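Local coordinates for protein adhesin LabA (Helicobacter pylori, PDB 6GMM) that acts as an outer-surface adhesin of the gastric pathogen, a lectin that recognises the LacdiNAc sugar motif and so probably helps the bacterium bind gastric mucosa, at residues A[78-83]-A[124-129]; A[204-209]-A[233-238]; A[18-23]-A[435-440]; A[14-19]-A[416-421]. All coordinates share one frame; numbering follows the deposited sequence.

Contact 1. Residues A[78-83]-A[124-129]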
loop_
_atom_site.group_PDB
_atom_site.type_symbol
_atom_site.label_atom_id
_atom_site.label_comp_id
_atom_site.label_asym_id
_atom_site.label_seq_id
_atom_site.Cartn_x
_atom_site.Cartn_y
_atom_site.Cartn_z
ATOM N N TYR A 78 1.862 -0.549 -29.450
ATOM C CA TYR A 78 1.784 -0.224 -30.858
ATOM C C TYR A 78 3.107 0.297 -31.408
ATOM O O TYR A 78 3.403 0.041 -32.564
ATOM C CB TYR A 78 0.625 0.752 -31.137
ATOM C CG TYR A 78 0.949 2.217 -30.984
ATOM C CD1 TYR A 78 0.905 2.832 -29.740
ATOM C CD2 TYR A 78 1.240 3.006 -32.093
ATOM C CE1 TYR A 78 1.184 4.192 -29.596
ATOM C CE2 TYR A 78 1.522 4.364 -31.962
ATOM C CZ TYR A 78 1.511 4.952 -30.708
ATOM O OH TYR A 78 1.790 6.293 -30.579
ATOM N N ALA A 79 3.891 1.024 -30.634
ATOM C CA ALA A 79 5.145 1.542 -31.166
ATOM C C ALA A 79 6.339 0.618 -30.901
ATOM O O ALA A 79 7.485 0.996 -31.148
ATOM C CB ALA A 79 5.402 2.943 -30.637
ATOM N N ILE A 80 6.079 -0.601 -30.420
ATOM C CA ILE A 80 7.172 -1.547 -30.190
ATOM C C ILE A 80 7.527 -2.182 -31.514
ATOM O O ILE A 80 6.651 -2.774 -32.171
ATOM C CB ILE A 80 6.831 -2.629 -29.134
ATOM C CG1 ILE A 80 6.788 -2.042 -27.730
ATOM C CG2 ILE A 80 7.820 -3.822 -29.227
ATOM C CD1 ILE A 80 6.069 -2.913 -26.756
ATOM N N SER A 81 8.829 -2.074 -31.893
ATOM C CA SER A 81 9.445 -2.618 -33.102
ATOM C C SER A 81 8.783 -3.964 -33.449
ATOM O O SER A 81 8.784 -4.868 -32.601
ATOM C CB SER A 81 10.946 -2.778 -32.894
ATOM O OG SER A 81 11.584 -2.640 -34.148
ATOM N N PRO A 82 8.093 -4.048 -34.619
ATOM C CA PRO A 82 7.303 -5.244 -34.953
ATOM C C PRO A 82 7.886 -6.571 -34.501
ATOM O O PRO A 82 8.991 -6.956 -34.863
ATOM C CB PRO A 82 7.137 -5.161 -36.471
ATOM C CG PRO A 82 7.808 -3.854 -36.882
ATOM C CD PRO A 82 7.928 -3.026 -35.660
ATOM N N CYS A 83 7.107 -7.263 -33.690
ATOM C CA CYS A 83 7.492 -8.539 -33.095
ATOM C C CYS A 83 7.623 -9.651 -34.118
ATOM O O CYS A 83 6.972 -9.602 -35.168
ATOM C CB CYS A 83 6.527 -8.917 -31.974
ATOM S SG CYS A 83 4.801 -9.067 -32.514
ATOM N N SER A 124 16.197 -3.934 -30.304
ATOM C CA SER A 124 15.774 -4.596 -31.535
ATOM C C SER A 124 14.296 -4.980 -31.380
ATOM O O SER A 124 13.629 -4.398 -30.537
ATOM C CB SER A 124 16.652 -5.812 -31.810
ATOM O OG SER A 124 16.307 -6.317 -33.080
ATOM N N ILE A 125 13.786 -5.921 -32.167
ATOM C CA ILE A 125 12.388 -6.313 -32.093
ATOM C C ILE A 125 12.075 -7.164 -30.860
ATOM O O ILE A 125 12.964 -7.779 -30.252
ATOM C CB ILE A 125 11.913 -6.996 -33.405
ATOM C CG1 ILE A 125 12.553 -8.405 -33.609
ATOM C CG2 ILE A 125 12.133 -6.075 -34.627
ATOM C CD1 ILE A 125 11.736 -9.380 -34.542
ATOM N N LEU A 126 10.785 -7.219 -30.523
ATOM C CA LEU A 126 10.333 -8.032 -29.415
ATOM C C LEU A 126 10.123 -9.452 -29.901
ATOM O O LEU A 126 9.377 -9.662 -30.819
ATOM C CB LEU A 126 9.035 -7.450 -28.808
ATOM C CG LEU A 126 8.595 -8.027 -27.470
ATOM C CD1 LEU A 126 9.576 -7.660 -26.380
ATOM C CD2 LEU A 126 7.200 -7.525 -27.090
ATOM N N SER A 127 10.762 -10.426 -29.269
ATOM C CA SER A 127 10.599 -11.860 -29.523
ATOM C C SER A 127 9.100 -12.266 -29.509
ATOM O O SER A 127 8.309 -11.659 -28.790
ATOM C CB SER A 127 11.287 -12.613 -28.391
ATOM O OG SER A 127 11.204 -14.009 -28.598
ATOM N N THR A 128 8.738 -13.325 -30.232
ATOM C CA THR A 128 7.367 -13.851 -30.252
ATOM C C THR A 128 7.045 -14.410 -28.866
ATOM O O THR A 128 6.000 -14.045 -28.325
ATOM C CB THR A 128 7.190 -14.892 -31.355
ATOM O OG1 THR A 128 7.412 -14.268 -32.626
ATOM C CG2 THR A 128 5.803 -15.535 -31.339
ATOM N N GLU A 129 7.991 -15.184 -28.246
ATOM C CA GLU A 129 7.816 -15.748 -26.899
ATOM C C GLU A 129 7.527 -14.672 -25.836
ATOM O O GLU A 129 6.632 -14.872 -25.015
ATOM C CB GLU A 129 8.966 -16.699 -26.460
ATOM C CG GLU A 129 10.382 -16.152 -26.387
ATOM C CD GLU A 129 11.496 -17.193 -26.293
ATOM O OE1 GLU A 129 11.194 -18.405 -26.180
ATOM O OE2 GLU A 129 12.682 -16.793 -26.364
#
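The flat carbonyl group of P82 sets its oxygen against the branched side chain of I125. P82 O is 3.3 Å from I125 CB and 3.3 Å from I125 CG2. I125 CD1 reaches further, to 4.1 Å from C83 C. The first torsion of I125, chi1 70°, sets CG1 between the backbone N and the carbonyl carbon. That leaves CG2 beside the backbone N, where it also meets S81 OG at 3.5 Å. The only aromatic ring in the two segments, Y78, stands outside the contact, with A79 CB over the centre of one face and H327 edge-to-face with it.

Further along, C83 and L126 run close together. C83 CA offers a C-H to L126 O at 3.2 Å, bent to 126° at the hydrogen. I80 CG2 packs on L126 CB at 3.8 Å, the two side chains slanting past one another. No conventional hydrogen bond links the two segments. Their polar groups turn to other partners: S124 OG to E119 O, and the backbones of S81 and S124 to W208. L126 pairs through its backbone with G84.

C83 SG is joined to C113 by a disulfide, which fixes this loop beside strand 111-113. The contact thus brings the loop after helix 57-76 against the chain leading into helix 128-145. S127 is the N-cap of that helix, and its Y131 touches both C83 and L126.

Contact 2. Residues A[204-209]-A[233-238]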
loop_
_atom_site.group_PDB
_atom_site.type_symbol
_atom_site.label_atom_id
_atom_site.label_comp_id
_atom_site.label_asym_id
_atom_site.label_seq_id
_atom_site.Cartn_x
_atom_site.Cartn_y
_atom_site.Cartn_z
ATOM N N SER A 204 13.112 -6.130 -19.200
ATOM C CA SER A 204 14.274 -6.979 -19.544
ATOM C C SER A 204 14.442 -7.205 -21.062
ATOM O O SER A 204 15.573 -7.130 -21.570
ATOM C CB SER A 204 14.245 -8.304 -18.782
ATOM O OG SER A 204 13.010 -8.986 -18.942
ATOM N N ALA A 205 13.321 -7.459 -21.793
ATOM C CA ALA A 205 13.378 -7.625 -23.239
ATOM C C ALA A 205 13.815 -6.289 -23.855
ATOM O O ALA A 205 14.591 -6.280 -24.808
ATOM C CB ALA A 205 12.021 -8.041 -23.778
ATOM N N CYS A 206 13.397 -5.162 -23.230
ATOM C CA CYS A 206 13.741 -3.794 -23.634
ATOM C C CYS A 206 13.772 -3.624 -25.181
ATOM O O CYS A 206 14.816 -3.259 -25.727
ATOM C CB CYS A 206 15.066 -3.381 -23.002
ATOM S SG CYS A 206 15.599 -1.712 -23.458
ATOM N N PRO A 207 12.664 -3.895 -25.908
ATOM C CA PRO A 207 12.705 -3.773 -27.378
ATOM C C PRO A 207 12.876 -2.321 -27.825
ATOM O O PRO A 207 12.764 -1.421 -26.993
ATOM C CB PRO A 207 11.340 -4.331 -27.794
ATOM C CG PRO A 207 10.461 -4.009 -26.619
ATOM C CD PRO A 207 11.330 -4.339 -25.457
ATOM N N TRP A 208 13.145 -2.091 -29.109
ATOM C CA TRP A 208 13.303 -0.747 -29.655
ATOM C C TRP A 208 11.929 -0.138 -29.873
ATOM O O TRP A 208 10.953 -0.864 -29.979
ATOM C CB TRP A 208 14.089 -0.815 -30.969
ATOM C CG TRP A 208 14.400 0.491 -31.639
ATOM C CD1 TRP A 208 13.880 0.945 -32.816
ATOM C CD2 TRP A 208 15.409 1.435 -31.256
ATOM N NE1 TRP A 208 14.505 2.114 -33.195
ATOM C CE2 TRP A 208 15.445 2.442 -32.252
ATOM C CE3 TRP A 208 16.292 1.532 -30.167
ATOM C CZ2 TRP A 208 16.300 3.557 -32.165
ATOM C CZ3 TRP A 208 17.163 2.617 -30.101
ATOM C CH2 TRP A 208 17.152 3.620 -31.085
ATOM N N ILE A 209 11.845 1.189 -29.868
ATOM C CA ILE A 209 10.598 1.909 -30.129
ATOM C C ILE A 209 10.788 2.510 -31.512
ATOM O O ILE A 209 11.861 3.068 -31.768
ATOM C CB ILE A 209 10.290 2.984 -29.027
ATOM C CG1 ILE A 209 10.074 2.351 -27.594
ATOM C CG2 ILE A 209 9.107 3.886 -29.416
ATOM C CD1 ILE A 209 8.891 1.318 -27.442
ATOM N N SER A 233 15.209 2.942 -26.785
ATOM C CA SER A 233 14.633 1.658 -26.369
ATOM C C SER A 233 13.469 1.860 -25.397
ATOM O O SER A 233 13.358 2.947 -24.832
ATOM C CB SER A 233 15.705 0.788 -25.726
ATOM O OG SER A 233 16.036 1.236 -24.422
ATOM N N ALA A 234 12.619 0.819 -25.189
ATOM C CA ALA A 234 11.471 0.856 -24.255
ATOM C C ALA A 234 11.891 1.121 -22.807
ATOM O O ALA A 234 11.283 1.962 -22.119
ATOM C CB ALA A 234 10.666 -0.442 -24.328
ATOM N N CYS A 235 12.931 0.410 -22.334
ATOM C CA CYS A 235 13.394 0.588 -20.955
ATOM C C CYS A 235 14.185 1.910 -20.752
ATOM O O CYS A 235 14.380 2.349 -19.619
ATOM C CB CYS A 235 14.163 -0.635 -20.465
ATOM S SG CYS A 235 15.911 -0.657 -20.940
ATOM N N GLY A 236 14.583 2.547 -21.847
ATOM C CA GLY A 236 15.241 3.849 -21.817
ATOM C C GLY A 236 14.214 4.962 -21.753
ATOM O O GLY A 236 14.164 5.704 -20.778
ATOM N N ILE A 237 13.349 5.047 -22.776
ATOM C CA ILE A 237 12.258 6.028 -22.863
ATOM C C ILE A 237 11.340 6.007 -21.604
ATOM O O ILE A 237 10.999 7.066 -21.083
ATOM C CB ILE A 237 11.451 5.825 -24.184
ATOM C CG1 ILE A 237 12.306 6.196 -25.400
ATOM C CG2 ILE A 237 10.157 6.649 -24.209
ATOM C CD1 ILE A 237 11.855 5.539 -26.719
ATOM N N PHE A 238 10.941 4.803 -21.154
ATOM C CA PHE A 238 10.000 4.624 -20.037
ATOM C C PHE A 238 10.614 4.225 -18.676
ATOM O O PHE A 238 9.876 3.797 -17.791
ATOM C CB PHE A 238 8.913 3.616 -20.445
ATOM C CG PHE A 238 8.092 4.072 -21.618
ATOM C CD1 PHE A 238 7.043 4.967 -21.446
ATOM C CD2 PHE A 238 8.391 3.643 -22.904
ATOM C CE1 PHE A 238 6.288 5.405 -22.537
ATOM C CE2 PHE A 238 7.639 4.083 -24.004
ATOM C CZ PHE A 238 6.594 4.964 -23.812
#
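S233 OG is held by D231 OD2 and takes a weak bond from G236 N at 3.2 Å, and S233 lies beside C206. The chi1 of 74° places OG between the backbone N and the carbonyl carbon, where it caps the short helix 234-237. The one hydrogen bond across the segments is A234 N to P207 O, 2.9 Å long and 165° at the hydrogen. It is the first amide of the helix that is used, and W208 and S233 are bridged beside it.

C206 and C235 form a disulfide. Their SG atoms are 2.7 Å apart in this model, longer than a normal S-S bond, so the exact sulfur positions are doubtful. The apolar side is carried by I209. Its CG1 meets I237 CD1 at 3.8 Å, and its CD1 meets A234 CB at 4.0 Å. M76 of helix 57-76 touches both I209 and A234.

The chemistry is therefore mixed. A covalent tie, one straight backbone bond and a small apolar patch hold the loop between the segments closed. No charged pair crosses the contact; the carboxylate of D231 bonds S233 OG.

Contact 3. Residues A[18-23]-A[435-440]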
loop_
_atom_site.group_PDB
_atom_site.type_symbol
_atom_site.label_atom_id
_atom_site.label_comp_id
_atom_site.label_asym_id
_atom_site.label_seq_id
_atom_site.Cartn_x
_atom_site.Cartn_y
_atom_site.Cartn_z
ATOM N N ASN A 18 7.613 9.934 27.311
ATOM C CA ASN A 18 7.567 8.472 27.428
ATOM C C ASN A 18 6.740 8.030 28.622
ATOM O O ASN A 18 5.948 7.101 28.505
ATOM C CB ASN A 18 8.983 7.875 27.474
ATOM C CG ASN A 18 9.701 7.861 26.135
ATOM O OD1 ASN A 18 9.147 8.199 25.086
ATOM N ND2 ASN A 18 10.969 7.480 26.145
ATOM N N TYR A 19 6.885 8.737 29.758
ATOM C CA TYR A 19 6.156 8.465 30.992
ATOM C C TYR A 19 4.652 8.697 30.758
ATOM O O TYR A 19 3.846 7.808 31.032
ATOM C CB TYR A 19 6.681 9.412 32.102
ATOM C CG TYR A 19 5.990 9.323 33.447
ATOM C CD1 TYR A 19 4.956 10.196 33.781
ATOM C CD2 TYR A 19 6.445 8.453 34.433
ATOM C CE1 TYR A 19 4.323 10.132 35.025
ATOM C CE2 TYR A 19 5.822 8.383 35.681
ATOM C CZ TYR A 19 4.769 9.235 35.978
ATOM O OH TYR A 19 4.170 9.224 37.223
ATOM N N SER A 20 4.292 9.900 30.277
ATOM C CA SER A 20 2.918 10.343 30.039
ATOM C C SER A 20 2.118 9.368 29.178
ATOM O O SER A 20 0.974 9.044 29.532
ATOM C CB SER A 20 2.917 11.723 29.394
ATOM O OG SER A 20 1.590 12.128 29.111
ATOM N N VAL A 21 2.736 8.914 28.048
ATOM C CA VAL A 21 2.194 7.997 27.058
ATOM C C VAL A 21 2.015 6.586 27.650
ATOM O O VAL A 21 0.942 5.985 27.491
ATOM C CB VAL A 21 3.084 8.020 25.779
ATOM C CG1 VAL A 21 2.929 6.762 24.922
ATOM C CG2 VAL A 21 2.834 9.283 24.958
ATOM N N LEU A 22 3.053 6.073 28.350
ATOM C CA LEU A 22 2.998 4.758 28.972
ATOM C C LEU A 22 1.947 4.767 30.098
ATOM O O LEU A 22 1.241 3.777 30.308
ATOM C CB LEU A 22 4.395 4.382 29.481
ATOM C CG LEU A 22 4.620 3.004 30.085
ATOM C CD1 LEU A 22 4.099 1.911 29.189
ATOM C CD2 LEU A 22 6.085 2.781 30.341
ATOM N N ASN A 23 1.779 5.916 30.744
ATOM C CA ASN A 23 0.791 6.044 31.794
ATOM C C ASN A 23 -0.625 5.956 31.233
ATOM O O ASN A 23 -1.396 5.118 31.700
ATOM C CB ASN A 23 0.987 7.315 32.604
ATOM C CG ASN A 23 0.182 7.286 33.872
ATOM O OD1 ASN A 23 0.121 6.270 34.575
ATOM N ND2 ASN A 23 -0.527 8.364 34.131
ATOM N N TYR A 435 0.236 6.217 39.064
ATOM C CA TYR A 435 1.185 7.240 38.668
ATOM C C TYR A 435 0.467 8.424 38.066
ATOM O O TYR A 435 -0.629 8.285 37.510
ATOM C CB TYR A 435 2.251 6.671 37.728
ATOM C CG TYR A 435 3.163 5.666 38.396
ATOM C CD1 TYR A 435 4.349 6.067 38.999
ATOM C CD2 TYR A 435 2.865 4.301 38.381
ATOM C CE1 TYR A 435 5.210 5.142 39.588
ATOM C CE2 TYR A 435 3.716 3.368 38.973
ATOM C CZ TYR A 435 4.882 3.795 39.585
ATOM O OH TYR A 435 5.711 2.893 40.201
ATOM N N TYR A 436 1.047 9.608 38.256
ATOM C CA TYR A 436 0.455 10.856 37.811
ATOM C C TYR A 436 1.515 11.742 37.208
ATOM O O TYR A 436 2.710 11.537 37.435
ATOM C CB TYR A 436 -0.245 11.566 39.006
ATOM C CG TYR A 436 -1.344 10.735 39.643
ATOM C CD1 TYR A 436 -2.659 10.816 39.191
ATOM C CD2 TYR A 436 -1.070 9.866 40.700
ATOM C CE1 TYR A 436 -3.669 10.038 39.755
ATOM C CE2 TYR A 436 -2.070 9.074 41.264
ATOM C CZ TYR A 436 -3.370 9.165 40.789
ATOM O OH TYR A 436 -4.361 8.394 41.342
ATOM N N ILE A 437 1.072 12.721 36.425
ATOM C CA ILE A 437 1.924 13.710 35.789
ATOM C C ILE A 437 1.204 15.066 35.771
ATOM O O ILE A 437 0.014 15.126 35.447
ATOM C CB ILE A 437 2.490 13.248 34.404
ATOM C CG1 ILE A 437 3.482 14.280 33.826
ATOM C CG2 ILE A 437 1.392 12.850 33.373
ATOM C CD1 ILE A 437 4.417 13.766 32.741
ATOM N N ASP A 438 1.916 16.135 36.166
ATOM C CA ASP A 438 1.391 17.494 36.157
ATOM C C ASP A 438 1.638 18.045 34.777
ATOM O O ASP A 438 2.796 18.261 34.388
ATOM C CB ASP A 438 2.092 18.348 37.221
ATOM C CG ASP A 438 1.436 19.693 37.434
ATOM O OD1 ASP A 438 1.461 20.528 36.494
ATOM O OD2 ASP A 438 0.923 19.923 38.537
ATOM N N SER A 439 0.547 18.205 34.001
ATOM C CA SER A 439 0.557 18.687 32.612
ATOM C C SER A 439 1.190 20.065 32.458
ATOM O O SER A 439 1.834 20.329 31.441
ATOM C CB SER A 439 -0.868 18.726 32.072
ATOM O OG SER A 439 -1.397 17.416 31.954
ATOM N N ASN A 440 1.004 20.934 33.471
ATOM C CA ASN A 440 1.517 22.299 33.501
ATOM C C ASN A 440 3.017 22.348 33.714
ATOM O O ASN A 440 3.697 23.084 32.996
ATOM C CB ASN A 440 0.753 23.143 34.517
ATOM C CG ASN A 440 -0.736 23.120 34.254
ATOM O OD1 ASN A 440 -1.196 23.392 33.138
ATOM N ND2 ASN A 440 -1.513 22.703 35.245
#
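Y19 lays the edge of its ring along I437, with CE1 3.7 Å from I437 CB, and the two side chains run past each other in opposite directions. CG of Y19 is anti to the backbone N, chi1 177°, which carries the ring from helix 4-28 across to strand 433-437. Its hydroxyl then donates to the backbone: Y19 OH to Y436 O is 2.7 Å. The donor stands above the carbonyl plane, 36° out of it, and so does not use a lone-pair direction. The same hydroxyl lies 3.2 Å from Y435 CB and near the plane of the Y435 ring, at its edge.

One turn later, N23 ND2 makes a weak bond to Y435 O at 3.4 Å, bent to 131°. The N23 amide is nearly perpendicular to the Y435 ring. At the other end, I437 CD1 rests against S20 CB at 4.2 Å. The Y436 side chain leaves the strand away from residues 18-23. It touches R27 of the same helix, K422 makes a cation-pi contact with its ring and N434 bonds its hydroxyl.

Two successive backbone carbonyls of the strand are thus met by side chains of the helix, one by a short bond and one by a weak one. The short phenol bond satisfies a buried hydroxyl and holds the end of the ring against the strand, with no charged pair across the contact.

Contact 4. Residues A[14-19]-A[416-421]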
loop_
_atom_site.group_PDB
_atom_site.type_symbol
_atom_site.label_atom_id
_atom_site.label_comp_id
_atom_site.label_asym_id
_atom_site.label_seq_id
_atom_site.Cartn_x
_atom_site.Cartn_y
_atom_site.Cartn_z
ATOM N N ASN A 14 11.964 14.168 27.123
ATOM C CA ASN A 14 11.666 12.908 26.447
ATOM C C ASN A 14 11.241 11.818 27.434
ATOM O O ASN A 14 10.363 11.019 27.103
ATOM C CB ASN A 14 12.803 12.464 25.510
ATOM C CG ASN A 14 13.024 13.406 24.344
ATOM O OD1 ASN A 14 12.080 13.895 23.683
ATOM N ND2 ASN A 14 14.288 13.656 24.050
ATOM N N LEU A 15 11.769 11.858 28.666
ATOM C CA LEU A 15 11.374 10.936 29.732
ATOM C C LEU A 15 9.914 11.238 30.137
ATOM O O LEU A 15 9.152 10.318 30.424
ATOM C CB LEU A 15 12.293 11.092 30.962
ATOM C CG LEU A 15 13.693 10.458 30.901
ATOM C CD1 LEU A 15 14.591 11.041 31.997
ATOM C CD2 LEU A 15 13.624 8.948 31.079
ATOM N N LEU A 16 9.539 12.530 30.154
ATOM C CA LEU A 16 8.191 12.972 30.509
ATOM C C LEU A 16 7.168 12.495 29.482
ATOM O O LEU A 16 6.130 11.955 29.863
ATOM C CB LEU A 16 8.139 14.488 30.684
ATOM C CG LEU A 16 8.776 15.034 31.977
ATOM C CD1 LEU A 16 8.742 16.553 31.998
ATOM C CD2 LEU A 16 8.103 14.468 33.218
ATOM N N THR A 17 7.504 12.641 28.190
ATOM C CA THR A 17 6.716 12.190 27.035
ATOM C C THR A 17 6.516 10.674 27.117
ATOM O O THR A 17 5.374 10.200 27.104
ATOM C CB THR A 17 7.423 12.665 25.772
ATOM O OG1 THR A 17 7.309 14.085 25.743
ATOM C CG2 THR A 17 6.827 12.065 24.461
ATOM N N ASN A 18 7.613 9.934 27.311
ATOM C CA ASN A 18 7.567 8.472 27.428
ATOM C C ASN A 18 6.740 8.030 28.622
ATOM O O ASN A 18 5.948 7.101 28.505
ATOM C CB ASN A 18 8.983 7.875 27.474
ATOM C CG ASN A 18 9.701 7.861 26.135
ATOM O OD1 ASN A 18 9.147 8.199 25.086
ATOM N ND2 ASN A 18 10.969 7.480 26.145
ATOM N N TYR A 19 6.885 8.737 29.758
ATOM C CA TYR A 19 6.156 8.465 30.992
ATOM C C TYR A 19 4.652 8.697 30.758
ATOM O O TYR A 19 3.846 7.808 31.032
ATOM C CB TYR A 19 6.681 9.412 32.102
ATOM C CG TYR A 19 5.990 9.323 33.447
ATOM C CD1 TYR A 19 4.956 10.196 33.781
ATOM C CD2 TYR A 19 6.445 8.453 34.433
ATOM C CE1 TYR A 19 4.323 10.132 35.025
ATOM C CE2 TYR A 19 5.822 8.383 35.681
ATOM C CZ TYR A 19 4.769 9.235 35.978
ATOM O OH TYR A 19 4.170 9.224 37.223
ATOM N N GLN A 416 9.985 19.004 41.285
ATOM C CA GLN A 416 9.810 17.681 41.913
ATOM C C GLN A 416 8.393 17.074 41.740
ATOM O O GLN A 416 8.270 15.851 41.545
ATOM C CB GLN A 416 10.242 17.687 43.397
ATOM C CG GLN A 416 9.407 18.558 44.343
ATOM C CD GLN A 416 10.004 18.707 45.725
ATOM O OE1 GLN A 416 10.986 18.044 46.097
ATOM N NE2 GLN A 416 9.407 19.583 46.529
ATOM N N ASN A 417 7.350 17.938 41.721
ATOM C CA ASN A 417 5.952 17.530 41.600
ATOM C C ASN A 417 5.448 17.287 40.153
ATOM O O ASN A 417 4.260 16.985 39.983
ATOM C CB ASN A 417 5.049 18.521 42.335
ATOM C CG ASN A 417 5.222 18.497 43.839
ATOM O OD1 ASN A 417 5.379 17.423 44.471
ATOM N ND2 ASN A 417 5.173 19.688 44.444
ATOM N N VAL A 418 6.345 17.353 39.130
ATOM C CA VAL A 418 6.016 17.079 37.709
ATOM C C VAL A 418 5.400 15.675 37.550
ATOM O O VAL A 418 4.579 15.435 36.670
ATOM C CB VAL A 418 7.203 17.327 36.728
ATOM C CG1 VAL A 418 8.301 16.276 36.872
ATOM C CG2 VAL A 418 6.719 17.405 35.283
ATOM N N VAL A 419 5.837 14.758 38.417
ATOM C CA VAL A 419 5.373 13.387 38.537
ATOM C C VAL A 419 5.109 13.139 40.010
ATOM O O VAL A 419 5.694 13.794 40.891
ATOM C CB VAL A 419 6.335 12.330 37.925
ATOM C CG1 VAL A 419 6.528 12.548 36.437
ATOM C CG2 VAL A 419 7.685 12.297 38.638
ATOM N N SER A 420 4.185 12.230 40.270
ATOM C CA SER A 420 3.836 11.789 41.613
ATOM C C SER A 420 3.257 10.392 41.510
ATOM O O SER A 420 2.781 9.988 40.436
ATOM C CB SER A 420 2.868 12.754 42.305
ATOM O OG SER A 420 1.629 12.907 41.633
ATOM N N LYS A 421 3.372 9.639 42.604
ATOM C CA LYS A 421 2.800 8.306 42.723
ATOM C C LYS A 421 1.982 8.215 44.020
ATOM O O LYS A 421 2.316 8.842 45.034
ATOM C CB LYS A 421 3.820 7.167 42.527
ATOM C CG LYS A 421 5.013 7.173 43.469
ATOM C CD LYS A 421 5.961 6.036 43.084
ATOM C CE LYS A 421 6.216 5.058 44.206
ATOM N NZ LYS A 421 7.078 3.929 43.764
#
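A first torsion of -61° in V419 puts CG1 beside the backbone N and anti to the carbonyl carbon, and this methyl is the one that meets the Y19 ring. It makes a CH-pi contact over one face. V419 CG1 is 3.9 Å from the ring centroid, 23° off the normal and shifted toward the rim, closest to Y19 CE1 at 3.6 Å. The Y19 hydroxyl also passes S420 O at 3.6 Å, but its bond is made to Y436 O on the neighbouring strand.

One turn earlier on the helix, L16 bends its side chain to the strand end. CD2 touches V418 CG2 at 3.8 Å and V419 CG1 at 4.1 Å. L16 CD1 lies a little further off V418 CG2, at 4.0 Å, so both leucine methyls touch that valine branch. The V419 methyl is therefore shared between an aliphatic tip and an aromatic face. No hydrogen bond crosses between the two segments, and the touching side chains of L16, Y19, V418 and V419 are buried.

The core continues on both flanks. L16 also touches H442 and V445 of helix 439-452, and V418 touches I441 there and I406 of helix 388-408.

The axes of helix 14-19 and strand 419-421 approach to 11.8 Å at an angle of 44°. This is a helix lying on one face of a two-stranded antiparallel sheet, strands 419-423 and 433-437. It belongs to the region where both chain ends meet, probably the handle-like part known from related adhesins such as SabA.

Overall arrangement
Helix 4-28, near the N terminus, supplies one side of contacts 3 and 4, which share N18 and Y19. Their partners come some 400 residues later, on neighbouring antiparallel strands, so the two join the chain's ends. The loop of contact 4 closes first, at 416-421, and that of contact 3 at 435-440; their centres are 5 Å apart. Contacts 1 and 2 both nest inside these long loops and follow each other in series. Contact 1 closes the loop between helices 57-76 and 128-145, contact 2 the one after helix 188-205. These two touch through S81, S124 and W208, and their centres lie 59 to 68 Å from those of contacts 3 and 4, at the molecule's far end.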